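Local coordinates for exopolysaccharide biosynthesis protein (Pantoea stewartii subsp. stewartii DC283, PDB 6TGF) that modifies glycan biofilm, probably by hydrolysing exopolysaccharide, and is built like a bacteriophage tailspike around a parallel beta-helix, at residues 356-361 / 379-384; 542-547 / 667-672; 77-82 / 129-134; 205-210 / 223-228. One frame throughout, in Å; residues are numbered along the deposited sequence.

Contact 1: 356-361 / 379-384; sequences QFFRGA and LDCKID. With EDO (1,2-ethanediol), chain L.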
loop_
_atom_site.group_PDB
_atom_site.type_symbol
_atom_site.label_atom_id
_atom_site.label_comp_id
_atom_site.label_asym_id
_atom_site.label_seq_id
_atom_site.Cartn_x
_atom_site.Cartn_y
_atom_site.Cartn_z
ATOM N N GLN B 356 20.847 -8.919 -3.445
ATOM C CA GLN B 356 19.937 -8.697 -4.600
ATOM C C GLN B 356 18.749 -7.839 -4.157
ATOM O O GLN B 356 18.184 -8.116 -3.079
ATOM C CB GLN B 356 19.439 -10.028 -5.168
ATOM C CG GLN B 356 20.440 -10.710 -6.090
ATOM C CD GLN B 356 19.916 -12.007 -6.656
ATOM O OE1 GLN B 356 18.722 -12.296 -6.606
ATOM N NE2 GLN B 356 20.817 -12.804 -7.205
ATOM N N PHE B 357 18.408 -6.828 -4.960
ATOM C CA PHE B 357 17.164 -6.023 -4.867
ATOM C C PHE B 357 16.241 -6.452 -6.011
ATOM O O PHE B 357 16.745 -6.641 -7.136
ATOM C CB PHE B 357 17.481 -4.528 -4.936
ATOM C CG PHE B 357 18.226 -3.977 -3.746
ATOM C CD1 PHE B 357 17.541 -3.525 -2.631
ATOM C CD2 PHE B 357 19.609 -3.897 -3.743
ATOM C CE1 PHE B 357 18.221 -3.013 -1.535
ATOM C CE2 PHE B 357 20.287 -3.383 -2.647
ATOM C CZ PHE B 357 19.593 -2.943 -1.545
ATOM N N PHE B 358 14.944 -6.620 -5.734
ATOM C CA PHE B 358 13.934 -7.072 -6.726
ATOM C C PHE B 358 12.629 -6.288 -6.553
ATOM O O PHE B 358 12.123 -6.190 -5.420
ATOM C CB PHE B 358 13.685 -8.576 -6.600
ATOM C CG PHE B 358 12.808 -9.148 -7.685
ATOM C CD1 PHE B 358 11.434 -9.219 -7.523
ATOM C CD2 PHE B 358 13.353 -9.602 -8.875
ATOM C CE1 PHE B 358 10.626 -9.738 -8.523
ATOM C CE2 PHE B 358 12.544 -10.124 -9.872
ATOM C CZ PHE B 358 11.182 -10.192 -9.695
ATOM N N ARG B 359 12.112 -5.751 -7.663
ATOM C CA ARG B 359 10.760 -5.142 -7.769
ATOM C C ARG B 359 9.998 -5.845 -8.898
ATOM O O ARG B 359 10.491 -5.833 -10.040
ATOM C CB ARG B 359 10.860 -3.632 -8.004
ATOM C CG ARG B 359 11.229 -2.844 -6.756
ATOM C CD ARG B 359 11.235 -1.345 -6.984
ATOM N NE ARG B 359 9.904 -0.828 -7.274
ATOM C CZ ARG B 359 8.959 -0.590 -6.365
ATOM N NH1 ARG B 359 9.180 -0.823 -5.081
ATOM N NH2 ARG B 359 7.786 -0.117 -6.748
ATOM N N GLY B 360 8.857 -6.454 -8.564
ATOM C CA GLY B 360 7.918 -7.089 -9.509
ATOM C C GLY B 360 6.534 -6.470 -9.403
ATOM O O GLY B 360 6.078 -6.236 -8.266
ATOM N N ALA B 361 5.887 -6.204 -10.541
ATOM C CA ALA B 361 4.540 -5.590 -10.617
ATOM C C ALA B 361 3.815 -6.064 -11.881
ATOM O O ALA B 361 4.440 -6.073 -12.953
ATOM C CB ALA B 361 4.657 -4.087 -10.581
ATOM N N LEU B 379 18.010 -8.735 -0.401
ATOM C CA LEU B 379 18.086 -7.633 0.595
ATOM C C LEU B 379 16.738 -6.910 0.676
ATOM O O LEU B 379 16.438 -6.353 1.748
ATOM C CB LEU B 379 19.203 -6.666 0.194
ATOM C CG LEU B 379 20.625 -7.191 0.373
ATOM C CD1 LEU B 379 21.636 -6.192 -0.166
ATOM C CD2 LEU B 379 20.917 -7.503 1.833
ATOM N N ASP B 380 15.973 -6.903 -0.421
ATOM C CA ASP B 380 14.641 -6.251 -0.527
ATOM C C ASP B 380 13.932 -6.794 -1.772
ATOM O O ASP B 380 14.515 -6.698 -2.871
ATOM C CB ASP B 380 14.782 -4.726 -0.572
ATOM C CG ASP B 380 13.464 -3.973 -0.511
ATOM O OD1 ASP B 380 12.839 -3.974 0.570
ATOM O OD2 ASP B 380 13.071 -3.394 -1.546
ATOM N N CYS B 381 12.731 -7.357 -1.602
ATOM C CA CYS B 381 11.913 -7.960 -2.689
ATOM C C CYS B 381 10.459 -7.498 -2.560
ATOM O O CYS B 381 9.806 -7.880 -1.571
ATOM C CB CYS B 381 11.988 -9.481 -2.647
ATOM S SG CYS B 381 11.033 -10.305 -3.946
ATOM N N LYS B 382 9.990 -6.697 -3.521
ATOM C CA LYS B 382 8.579 -6.243 -3.630
ATOM C C LYS B 382 7.965 -6.875 -4.881
ATOM O O LYS B 382 8.417 -6.542 -5.991
ATOM C CB LYS B 382 8.504 -4.712 -3.671
ATOM C CG LYS B 382 8.331 -4.049 -2.311
ATOM C CD LYS B 382 9.188 -2.822 -2.105
ATOM C CE LYS B 382 9.249 -2.396 -0.655
ATOM N NZ LYS B 382 10.417 -1.527 -0.383
ATOM N N ILE B 383 6.995 -7.773 -4.693
ATOM C CA ILE B 383 6.204 -8.401 -5.791
ATOM C C ILE B 383 4.725 -8.084 -5.537
ATOM O O ILE B 383 4.126 -8.726 -4.658
ATOM C CB ILE B 383 6.488 -9.913 -5.898
ATOM C CG1 ILE B 383 7.969 -10.228 -5.652
ATOM C CG2 ILE B 383 6.011 -10.440 -7.245
ATOM C CD1 ILE B 383 8.343 -11.683 -5.831
ATOM N N ASP B 384 4.189 -7.100 -6.265
ATOM C CA ASP B 384 2.791 -6.606 -6.148
ATOM C C ASP B 384 2.010 -7.015 -7.402
ATOM O O ASP B 384 2.633 -7.111 -8.477
ATOM C CB ASP B 384 2.760 -5.089 -5.952
ATOM C CG ASP B 384 1.368 -4.528 -5.707
ATOM O OD1 ASP B 384 0.705 -4.994 -4.760
ATOM O OD2 ASP B 384 0.955 -3.635 -6.474
HETATM C C1 EDO L . 18.293 -2.684 2.948
HETATM O O1 EDO L . 16.923 -2.505 2.652
HETATM C C2 EDO L . 18.531 -3.708 3.992
HETATM O O2 EDO L . 17.850 -4.925 3.754
#
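F358 packs against C381 and I383 through its CB and the CD1-CE1 side of its ring. Its CB lies 4.1 Å from C381 SG, and with CG anti to the backbone N (chi1 -173°) that side of the ring comes alongside both residues, on the buried face of the strands. CD1 comes 3.8 Å from the same SG, an oblique sulfur-aromatic contact, and CE1 reaches I383 CG1 at 3.9 Å, near the ring plane. Further round, V327, I329, L373 and L375 pack on this ring, so a large apolar group suits the place. G360, with no side chain, leaves F358 and I383 to fill this face. The other face carries F357, D380, R359 and K382. There L379 CB sits over the F357 ring, 4.3 Å from its centroid, while W326 stacks with that ring and Y304 of the second subunit packs on it. K382 runs beside R359, its CD 3.6 Å from R359 NH1, and its NZ forms a salt bridge with D380 OD2 whose hydrogen bond is long and weak. Between the two faces the backbones pair in register, typified by the bond from K382 N to F358 O (2.9 Å). Such in-register stacking of parallel strands from successive coils characterises the tailspike-like parallel beta-helix.

Contact 2: 542-547 / 667-672; sequences PVWYEL and ATPDSG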
loop_
_atom_site.group_PDB
_atom_site.type_symbol
_atom_site.label_atom_id
_atom_site.label_comp_id
_atom_site.label_asym_id
_atom_site.label_seq_id
_atom_site.Cartn_x
_atom_site.Cartn_y
_atom_site.Cartn_z
ATOM N N PRO B 542 -31.190 -4.822 46.514
ATOM C CA PRO B 542 -30.560 -5.711 45.536
ATOM C C PRO B 542 -31.383 -5.798 44.241
ATOM O O PRO B 542 -32.596 -5.696 44.313
ATOM C CB PRO B 542 -30.513 -7.081 46.233
ATOM C CG PRO B 542 -30.723 -6.776 47.702
ATOM C CD PRO B 542 -31.598 -5.541 47.730
ATOM N N VAL B 543 -30.710 -5.988 43.101
ATOM C CA VAL B 543 -31.338 -6.025 41.745
ATOM C C VAL B 543 -30.851 -7.277 41.008
ATOM O O VAL B 543 -29.637 -7.556 41.047
ATOM C CB VAL B 543 -31.024 -4.744 40.945
ATOM C CG1 VAL B 543 -31.684 -4.753 39.574
ATOM C CG2 VAL B 543 -31.416 -3.491 41.711
ATOM N N TRP B 544 -31.775 -7.990 40.357
ATOM C CA TRP B 544 -31.497 -9.192 39.527
ATOM C C TRP B 544 -31.036 -8.760 38.130
ATOM O O TRP B 544 -31.720 -7.919 37.518
ATOM C CB TRP B 544 -32.731 -10.100 39.446
ATOM C CG TRP B 544 -32.903 -11.005 40.625
ATOM C CD1 TRP B 544 -33.827 -10.898 41.624
ATOM C CD2 TRP B 544 -32.117 -12.171 40.930
ATOM N NE1 TRP B 544 -33.672 -11.915 42.526
ATOM C CE2 TRP B 544 -32.632 -12.713 42.128
ATOM C CE3 TRP B 544 -31.036 -12.808 40.311
ATOM C CZ2 TRP B 544 -32.099 -13.860 42.712
ATOM C CZ3 TRP B 544 -30.509 -13.941 40.891
ATOM C CH2 TRP B 544 -31.035 -14.457 42.075
ATOM N N TYR B 545 -29.915 -9.320 37.663
ATOM C CA TYR B 545 -29.388 -9.180 36.280
ATOM C C TYR B 545 -29.236 -10.572 35.658
ATOM O O TYR B 545 -28.866 -11.511 36.390
ATOM C CB TYR B 545 -28.030 -8.471 36.274
ATOM C CG TYR B 545 -28.082 -6.971 36.421
ATOM C CD1 TYR B 545 -28.165 -6.145 35.313
ATOM C CD2 TYR B 545 -28.025 -6.373 37.668
ATOM C CE1 TYR B 545 -28.202 -4.766 35.439
ATOM C CE2 TYR B 545 -28.062 -4.995 37.812
ATOM C CZ TYR B 545 -28.151 -4.187 36.694
ATOM O OH TYR B 545 -28.188 -2.829 36.831
ATOM N N GLU B 546 -29.522 -10.696 34.358
ATOM C CA GLU B 546 -29.046 -11.823 33.512
ATOM C C GLU B 546 -27.682 -11.422 32.945
ATOM O O GLU B 546 -27.632 -10.447 32.170
ATOM C CB GLU B 546 -30.034 -12.150 32.391
ATOM C CG GLU B 546 -29.671 -13.413 31.625
ATOM C CD GLU B 546 -30.616 -13.795 30.497
ATOM O OE1 GLU B 546 -31.703 -13.190 30.401
ATOM O OE2 GLU B 546 -30.258 -14.698 29.714
ATOM N N LEU B 547 -26.617 -12.122 33.344
ATOM C CA LEU B 547 -25.233 -11.851 32.872
ATOM C C LEU B 547 -25.136 -12.227 31.391
ATOM O O LEU B 547 -24.950 -11.315 30.564
ATOM C CB LEU B 547 -24.226 -12.640 33.717
ATOM C CG LEU B 547 -24.056 -12.175 35.164
ATOM C CD1 LEU B 547 -22.945 -12.955 35.846
ATOM C CD2 LEU B 547 -23.771 -10.682 35.244
ATOM N N ALA B 667 -33.172 -8.370 34.780
ATOM C CA ALA B 667 -34.092 -9.500 34.518
ATOM C C ALA B 667 -34.150 -10.412 35.748
ATOM O O ALA B 667 -33.084 -10.900 36.167
ATOM C CB ALA B 667 -33.630 -10.258 33.297
ATOM N N THR B 668 -35.348 -10.622 36.302
ATOM C CA THR B 668 -35.610 -11.570 37.417
ATOM C C THR B 668 -35.684 -12.980 36.838
ATOM O O THR B 668 -36.432 -13.213 35.892
ATOM C CB THR B 668 -36.896 -11.219 38.176
ATOM O OG1 THR B 668 -37.010 -9.798 38.258
ATOM C CG2 THR B 668 -36.932 -11.814 39.567
ATOM N N PRO B 669 -34.914 -13.959 37.367
ATOM C CA PRO B 669 -34.939 -15.318 36.829
ATOM C C PRO B 669 -36.304 -15.979 37.068
ATOM O O PRO B 669 -36.890 -15.750 38.114
ATOM C CB PRO B 669 -33.822 -16.051 37.587
ATOM C CG PRO B 669 -33.643 -15.254 38.862
ATOM C CD PRO B 669 -33.992 -13.824 38.506
ATOM N N ASP B 670 -36.767 -16.763 36.090
ATOM C CA ASP B 670 -38.053 -17.510 36.134
ATOM C C ASP B 670 -38.073 -18.358 37.411
ATOM O O ASP B 670 -37.022 -18.933 37.744
ATOM C CB ASP B 670 -38.229 -18.361 34.872
ATOM C CG ASP B 670 -39.672 -18.537 34.433
ATOM O OD1 ASP B 670 -40.483 -19.007 35.254
ATOM O OD2 ASP B 670 -39.973 -18.196 33.272
ATOM N N SER B 671 -39.222 -18.426 38.093
ATOM C CA SER B 671 -39.428 -19.160 39.373
ATOM C C SER B 671 -38.875 -20.590 39.285
ATOM O O SER B 671 -38.462 -21.122 40.332
ATOM C CB SER B 671 -40.884 -19.160 39.765
ATOM O OG SER B 671 -41.277 -17.892 40.263
ATOM N N GLY B 672 -38.866 -21.186 38.085
ATOM C CA GLY B 672 -38.349 -22.544 37.824
ATOM C C GLY B 672 -36.837 -22.591 37.652
ATOM O O GLY B 672 -36.317 -23.702 37.422
#
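The indole of W544 has P669 over one face: P669 CD stands 3.8 Å from the centroid of the five-membered ring, in a CH-pi contact 27° off the ring normal. The pyrrolidine lies toward the rim of that face rather than over its middle, CD closest to W544 CD2 (3.5 Å) and CG beside CE3 and CZ3 of the six-membered ring. Proline suits this place because its CD, bonded to the peptide nitrogen, carries slightly polarised hydrogens that an electron-rich indole attracts. T668 arrives obliquely, its methyl CG2 3.8 Å from W544 CD1. The indole is brought there by a CG that lies beside the backbone N and anti to the carbonyl carbon (chi1 -82°), which presents one face of the indole to P669, the two side chains crossing at about a right angle. D616, R618 and R632, from the adjoining strands, also touch W544, and R618 reaches P669 as well. Strand 543-551 belongs to a five-stranded antiparallel sheet, between strands 659-664 and 626-633. The loop 667-672 follows the edge strand 659-664. Y545 turns away from the loop and packs on L535, a residue of a second antiparallel sheet, while W544 faces the loop. One backbone bond joins the two segments, from A667 N to W544 O at 3.1 Å, just past the end of that edge strand. A667, small enough to lie close to the strand, sets its CB 4.2 Å from E546 CB.

Contact 3: 77-82 / 129-134; sequences GSDARQ and AMALED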
loop_
_atom_site.group_PDB
_atom_site.type_symbol
_atom_site.label_atom_id
_atom_site.label_comp_id
_atom_site.label_asym_id
_atom_site.label_seq_id
_atom_site.Cartn_x
_atom_site.Cartn_y
_atom_site.Cartn_z
ATOM N N GLY B 77 37.727 19.919 -49.869
ATOM C CA GLY B 77 38.037 21.309 -49.483
ATOM C C GLY B 77 37.843 22.301 -50.621
ATOM O O GLY B 77 38.228 23.473 -50.434
ATOM N N SER B 78 37.266 21.870 -51.749
ATOM C CA SER B 78 37.091 22.683 -52.984
ATOM C C SER B 78 35.652 22.581 -53.502
ATOM O O SER B 78 34.952 21.628 -53.120
ATOM C CB SER B 78 38.068 22.252 -54.047
ATOM O OG SER B 78 37.726 20.972 -54.562
ATOM N N ASP B 79 35.238 23.535 -54.342
ATOM C CA ASP B 79 34.035 23.418 -55.209
ATOM C C ASP B 79 34.399 22.480 -56.366
ATOM O O ASP B 79 35.261 22.862 -57.182
ATOM C CB ASP B 79 33.556 24.788 -55.701
ATOM C CG ASP B 79 32.320 24.744 -56.590
ATOM O OD1 ASP B 79 31.762 23.644 -56.772
ATOM O OD2 ASP B 79 31.924 25.813 -57.093
ATOM N N ALA B 80 33.765 21.304 -56.426
ATOM C CA ALA B 80 34.095 20.194 -57.352
ATOM C C ALA B 80 33.817 20.586 -58.811
ATOM O O ALA B 80 34.341 19.898 -59.705
ATOM C CB ALA B 80 33.319 18.957 -56.965
ATOM N N ARG B 81 33.024 21.638 -59.041
ATOM C CA ARG B 81 32.593 22.089 -60.393
ATOM C C ARG B 81 33.705 22.900 -61.069
ATOM O O ARG B 81 33.755 22.901 -62.315
ATOM C CB ARG B 81 31.320 22.937 -60.300
ATOM C CG ARG B 81 30.177 22.277 -59.542
ATOM C CD ARG B 81 28.847 22.937 -59.847
ATOM N NE ARG B 81 28.865 24.354 -59.509
ATOM C CZ ARG B 81 28.650 24.857 -58.295
ATOM N NH1 ARG B 81 28.389 24.063 -57.269
ATOM N NH2 ARG B 81 28.695 26.166 -58.110
ATOM N N GLN B 82 34.554 23.566 -60.281
ATOM C CA GLN B 82 35.533 24.576 -60.767
ATOM C C GLN B 82 36.706 23.882 -61.458
ATOM O O GLN B 82 37.035 22.745 -61.130
ATOM C CB GLN B 82 36.001 25.453 -59.605
ATOM C CG GLN B 82 34.910 26.369 -59.072
ATOM C CD GLN B 82 35.360 27.211 -57.903
ATOM O OE1 GLN B 82 36.316 26.883 -57.205
ATOM N NE2 GLN B 82 34.657 28.307 -57.672
ATOM N N ALA B 129 35.020 16.357 -52.359
ATOM C CA ALA B 129 33.938 17.345 -52.568
ATOM C C ALA B 129 32.935 16.750 -53.559
ATOM O O ALA B 129 33.367 15.978 -54.438
ATOM C CB ALA B 129 34.505 18.643 -53.084
ATOM N N MET B 130 31.653 17.093 -53.419
ATOM C CA MET B 130 30.572 16.627 -54.326
ATOM C C MET B 130 29.627 17.795 -54.628
ATOM O O MET B 130 29.207 18.482 -53.676
ATOM C CB MET B 130 29.785 15.471 -53.702
ATOM C CG MET B 130 28.875 14.760 -54.686
ATOM S SD MET B 130 27.801 13.549 -53.877
ATOM C CE MET B 130 28.877 12.117 -53.865
ATOM N N ALA B 131 29.319 18.000 -55.913
ATOM C CA ALA B 131 28.428 19.067 -56.420
ATOM C C ALA B 131 27.418 18.462 -57.401
ATOM O O ALA B 131 27.838 17.690 -58.285
ATOM C CB ALA B 131 29.248 20.152 -57.071
ATOM N N LEU B 132 26.136 18.798 -57.233
ATOM C CA LEU B 132 25.032 18.390 -58.139
ATOM C C LEU B 132 24.319 19.644 -58.653
ATOM O O LEU B 132 23.869 20.453 -57.817
ATOM C CB LEU B 132 24.066 17.475 -57.379
ATOM C CG LEU B 132 22.894 16.921 -58.190
ATOM C CD1 LEU B 132 23.376 16.010 -59.307
ATOM C CD2 LEU B 132 21.922 16.180 -57.288
ATOM N N GLU B 133 24.251 19.798 -59.980
ATOM C CA GLU B 133 23.405 20.798 -60.683
ATOM C C GLU B 133 22.301 20.056 -61.443
ATOM O O GLU B 133 22.536 18.895 -61.831
ATOM C CB GLU B 133 24.227 21.625 -61.674
ATOM C CG GLU B 133 25.204 22.582 -61.018
ATOM C CD GLU B 133 25.873 23.557 -61.974
ATOM O OE1 GLU B 133 25.866 23.290 -63.193
ATOM O OE2 GLU B 133 26.397 24.584 -61.497
ATOM N N ASP B 134 21.153 20.708 -61.647
ATOM C CA ASP B 134 20.090 20.240 -62.577
ATOM C C ASP B 134 20.495 20.666 -63.994
ATOM O O ASP B 134 21.513 21.376 -64.126
ATOM C CB ASP B 134 18.703 20.741 -62.159
ATOM C CG ASP B 134 18.491 22.243 -62.276
ATOM O OD1 ASP B 134 19.451 22.950 -62.642
ATOM O OD2 ASP B 134 17.361 22.693 -61.998
#
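R81 and E133 attract each other across this contact without any hydrogen bond: R81 NE is 3.2 Å from E133 OE2, yet the oxygen lies well out of the guanidinium plane and no N-H points at it. The bridge is therefore electrostatic, and it ties a type I turn, D79 to Q82, to strand 129-134 of an antiparallel sheet in the head-binding family region, a family related to phage tailspikes. The planes of the E133 carboxylate and the guanidinium are 26° apart, while the two side chains cross at about a right angle. A second acid joins in, since D79 OD2 sits over a face of the guanidinium, toward its rim, 3.4 Å from R81 NH2, again by charge alone. An arginine suits a position between two carboxylates, and its long chain, bent at chi3 (-59°), brings the charged end round to both. Its aliphatic part has work too: CG rests against A131 CB. Beside it A80 directs its methyl at the strand, with CB 4.1 Å from A129 CB and 4.2 Å from A131 CB. Three alanines in this place let the turn settle close to the strand, and W72 of strand 69-74 packs on A80, R81 and E133. M130 and L132 lie on the other side of the sheet, M130 against L71. Within the turn Q82 N bonds to D79 O, and D79 also makes an Asx turn, R81 N donating to its OD1 at 3.3 Å from 61° above the carboxylate plane.

Contact 4: 205-210 / 223-228; sequences VGSFQP and GFHWRR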
loop_
_atom_site.group_PDB
_atom_site.type_symbol
_atom_site.label_atom_id
_atom_site.label_comp_id
_atom_site.label_asym_id
_atom_site.label_seq_id
_atom_site.Cartn_x
_atom_site.Cartn_y
_atom_site.Cartn_z
ATOM N N VAL B 205 20.524 9.510 -39.487
ATOM C CA VAL B 205 21.533 10.521 -39.920
ATOM C C VAL B 205 22.851 9.779 -40.177
ATOM O O VAL B 205 23.315 9.064 -39.271
ATOM C CB VAL B 205 21.664 11.663 -38.889
ATOM C CG1 VAL B 205 22.005 11.174 -37.492
ATOM C CG2 VAL B 205 22.659 12.719 -39.329
ATOM N N GLY B 206 23.399 9.913 -41.388
ATOM C CA GLY B 206 24.552 9.130 -41.874
ATOM C C GLY B 206 25.878 9.691 -41.387
ATOM O O GLY B 206 25.940 10.902 -41.092
ATOM N N SER B 207 26.903 8.836 -41.311
ATOM C CA SER B 207 28.286 9.199 -40.907
ATOM C C SER B 207 29.292 8.215 -41.513
ATOM O O SER B 207 28.924 7.041 -41.720
ATOM C CB SER B 207 28.412 9.248 -39.407
ATOM O OG SER B 207 29.703 9.697 -39.021
ATOM N N PHE B 208 30.509 8.693 -41.790
ATOM C CA PHE B 208 31.678 7.883 -42.224
ATOM C C PHE B 208 32.608 7.639 -41.030
ATOM O O PHE B 208 33.582 6.880 -41.183
ATOM C CB PHE B 208 32.409 8.576 -43.377
ATOM C CG PHE B 208 31.526 8.917 -44.549
ATOM C CD1 PHE B 208 31.035 7.922 -45.379
ATOM C CD2 PHE B 208 31.174 10.232 -44.815
ATOM C CE1 PHE B 208 30.215 8.235 -46.453
ATOM C CE2 PHE B 208 30.357 10.543 -45.891
ATOM C CZ PHE B 208 29.878 9.544 -46.708
ATOM N N GLN B 209 32.312 8.263 -39.882
ATOM C CA GLN B 209 33.013 8.026 -38.590
ATOM C C GLN B 209 32.751 6.587 -38.156
ATOM O O GLN B 209 31.640 6.087 -38.322
ATOM C CB GLN B 209 32.536 9.010 -37.519
ATOM C CG GLN B 209 32.891 10.463 -37.812
ATOM C CD GLN B 209 34.383 10.693 -37.849
ATOM O OE1 GLN B 209 34.928 11.195 -38.829
ATOM N NE2 GLN B 209 35.058 10.313 -36.776
ATOM N N PRO B 210 33.747 5.872 -37.582
ATOM C CA PRO B 210 33.575 4.461 -37.237
ATOM C C PRO B 210 32.674 4.283 -36.006
ATOM O O PRO B 210 32.875 4.983 -35.030
ATOM C CB PRO B 210 34.996 3.949 -36.942
ATOM C CG PRO B 210 35.928 5.119 -37.240
ATOM C CD PRO B 210 35.076 6.371 -37.206
ATOM N N GLY B 223 32.614 1.037 -43.973
ATOM C CA GLY B 223 33.223 2.379 -43.884
ATOM C C GLY B 223 32.193 3.474 -43.661
ATOM O O GLY B 223 32.495 4.638 -43.985
ATOM N N PHE B 224 31.025 3.123 -43.116
ATOM C CA PHE B 224 29.929 4.072 -42.789
ATOM C C PHE B 224 28.950 3.422 -41.807
ATOM O O PHE B 224 29.022 2.195 -41.588
ATOM C CB PHE B 224 29.189 4.506 -44.056
ATOM C CG PHE B 224 28.407 3.408 -44.733
ATOM C CD1 PHE B 224 27.111 3.110 -44.339
ATOM C CD2 PHE B 224 28.969 2.669 -45.762
ATOM C CE1 PHE B 224 26.395 2.099 -44.961
ATOM C CE2 PHE B 224 28.252 1.658 -46.382
ATOM C CZ PHE B 224 26.966 1.376 -45.983
ATOM N N HIS B 225 28.053 4.238 -41.247
ATOM C CA HIS B 225 26.934 3.797 -40.375
ATOM C C HIS B 225 25.811 4.837 -40.410
ATOM O O HIS B 225 26.048 5.958 -40.906
ATOM C CB HIS B 225 27.431 3.522 -38.947
ATOM C CG HIS B 225 27.637 4.747 -38.119
ATOM N ND1 HIS B 225 28.847 5.410 -38.071
ATOM C CD2 HIS B 225 26.803 5.422 -37.300
ATOM C CE1 HIS B 225 28.747 6.443 -37.259
ATOM N NE2 HIS B 225 27.502 6.475 -36.776
ATOM N N TRP B 226 24.634 4.449 -39.915
ATOM C CA TRP B 226 23.450 5.322 -39.718
ATOM C C TRP B 226 23.077 5.313 -38.234
ATOM O O TRP B 226 22.948 4.211 -37.670
ATOM C CB TRP B 226 22.282 4.855 -40.593
ATOM C CG TRP B 226 22.575 4.877 -42.062
ATOM C CD1 TRP B 226 23.110 3.865 -42.802
ATOM C CD2 TRP B 226 22.340 5.963 -42.976
ATOM N NE1 TRP B 226 23.226 4.246 -44.110
ATOM C CE2 TRP B 226 22.763 5.526 -44.249
ATOM C CE3 TRP B 226 21.819 7.255 -42.846
ATOM C CZ2 TRP B 226 22.679 6.338 -45.380
ATOM C CZ3 TRP B 226 21.735 8.056 -43.964
ATOM C CH2 TRP B 226 22.160 7.601 -45.214
ATOM N N ARG B 227 22.927 6.496 -37.633
ATOM C CA ARG B 227 22.537 6.672 -36.209
ATOM C C ARG B 227 21.063 7.085 -36.158
ATOM O O ARG B 227 20.704 8.077 -36.822
ATOM C CB ARG B 227 23.458 7.692 -35.531
ATOM C CG ARG B 227 23.055 8.075 -34.111
ATOM C CD ARG B 227 24.205 8.619 -33.272
ATOM N NE ARG B 227 25.372 8.986 -34.074
ATOM C CZ ARG B 227 26.592 8.445 -33.978
ATOM N NH1 ARG B 227 26.856 7.504 -33.084
ATOM N NH2 ARG B 227 27.558 8.865 -34.779
ATOM N N ARG B 228 20.246 6.329 -35.419
ATOM C CA ARG B 228 18.801 6.605 -35.211
ATOM C C ARG B 228 18.653 7.955 -34.501
ATOM O O ARG B 228 19.405 8.198 -33.535
ATOM C CB ARG B 228 18.155 5.487 -34.387
ATOM C CG ARG B 228 16.642 5.605 -34.264
ATOM C CD ARG B 228 16.031 4.483 -33.448
ATOM N NE ARG B 228 14.920 3.879 -34.172
ATOM C CZ ARG B 228 14.966 2.725 -34.833
ATOM N NH1 ARG B 228 16.069 1.995 -34.859
ATOM N NH2 ARG B 228 13.890 2.292 -35.462
#
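V205 and R227 exchange two backbone hydrogen bonds, V205 N to R227 O at 3.0 Å and R227 N to V205 O at 3.1 Å. S207, two residues on, and H225, two residues before R227, do the same, S207 N giving to H225 O and H225 N to S207 O. Past the end of strand 202-207, H225 ND1 adds a weak side-chain bond to Q209 O (2.9 Å), the oxygen lying in the imidazole plane but with a bent N-H angle of 124°. A chi1 of 79°, which sets CG between the backbone N and the carbonyl carbon, brings the imidazole across toward 205-210, where ND1 meets that oxygen. The turn it meets is an ST turn, in which S207 OG accepts from Q209 N at 3.1 Å; the same hydroxyl bonds to E184, so a small residue with a hydroxyl suits the place. S207 CB packs at 3.5 Å from H225 CE1. Between the two bonded pairs, G206 and W226 form a non-hydrogen-bonded pair. The absence of a side chain at G206 lets one indole face lie on the backbone, G206 CA standing 3.3 Å above the ring plane, while W226 NE1 is held by T179 O. Outward again, F208 CD1 touches F224 CB at 4.1 Å, and G223 O lies at the edge of the F208 ring. P181 packs on both F224 and W226. The alternation of hydrogen-bonded and non-hydrogen-bonded pairs is that of a twisted antiparallel strand pair (axes 150° apart), inside a mixed five-stranded sheet in which 202-207 is flanked by 187-190 and 224-228 by 218-221.

Overall arrangement
Along the chain the contacts come in the order 3, 4, 1, 2, each closing before the next opens, and that order matches their places along a very elongated molecule. Contacts 3 and 4 are neighbours at the N-terminal end, their centres about 22 Å apart but in different sheets. Contact 1 sits near the middle, about 7 Å from the centre of the chain, in the beta-helix, about 40 Å from contact 4. Contact 2 lies in the C-terminal antiparallel sheets, about 62 Å from contact 1 and about 119 Å from contact 3, centre to centre. Local folds strung along a rod thus resemble a phage tailspike, and of the four contacts only contact 1 touches another subunit.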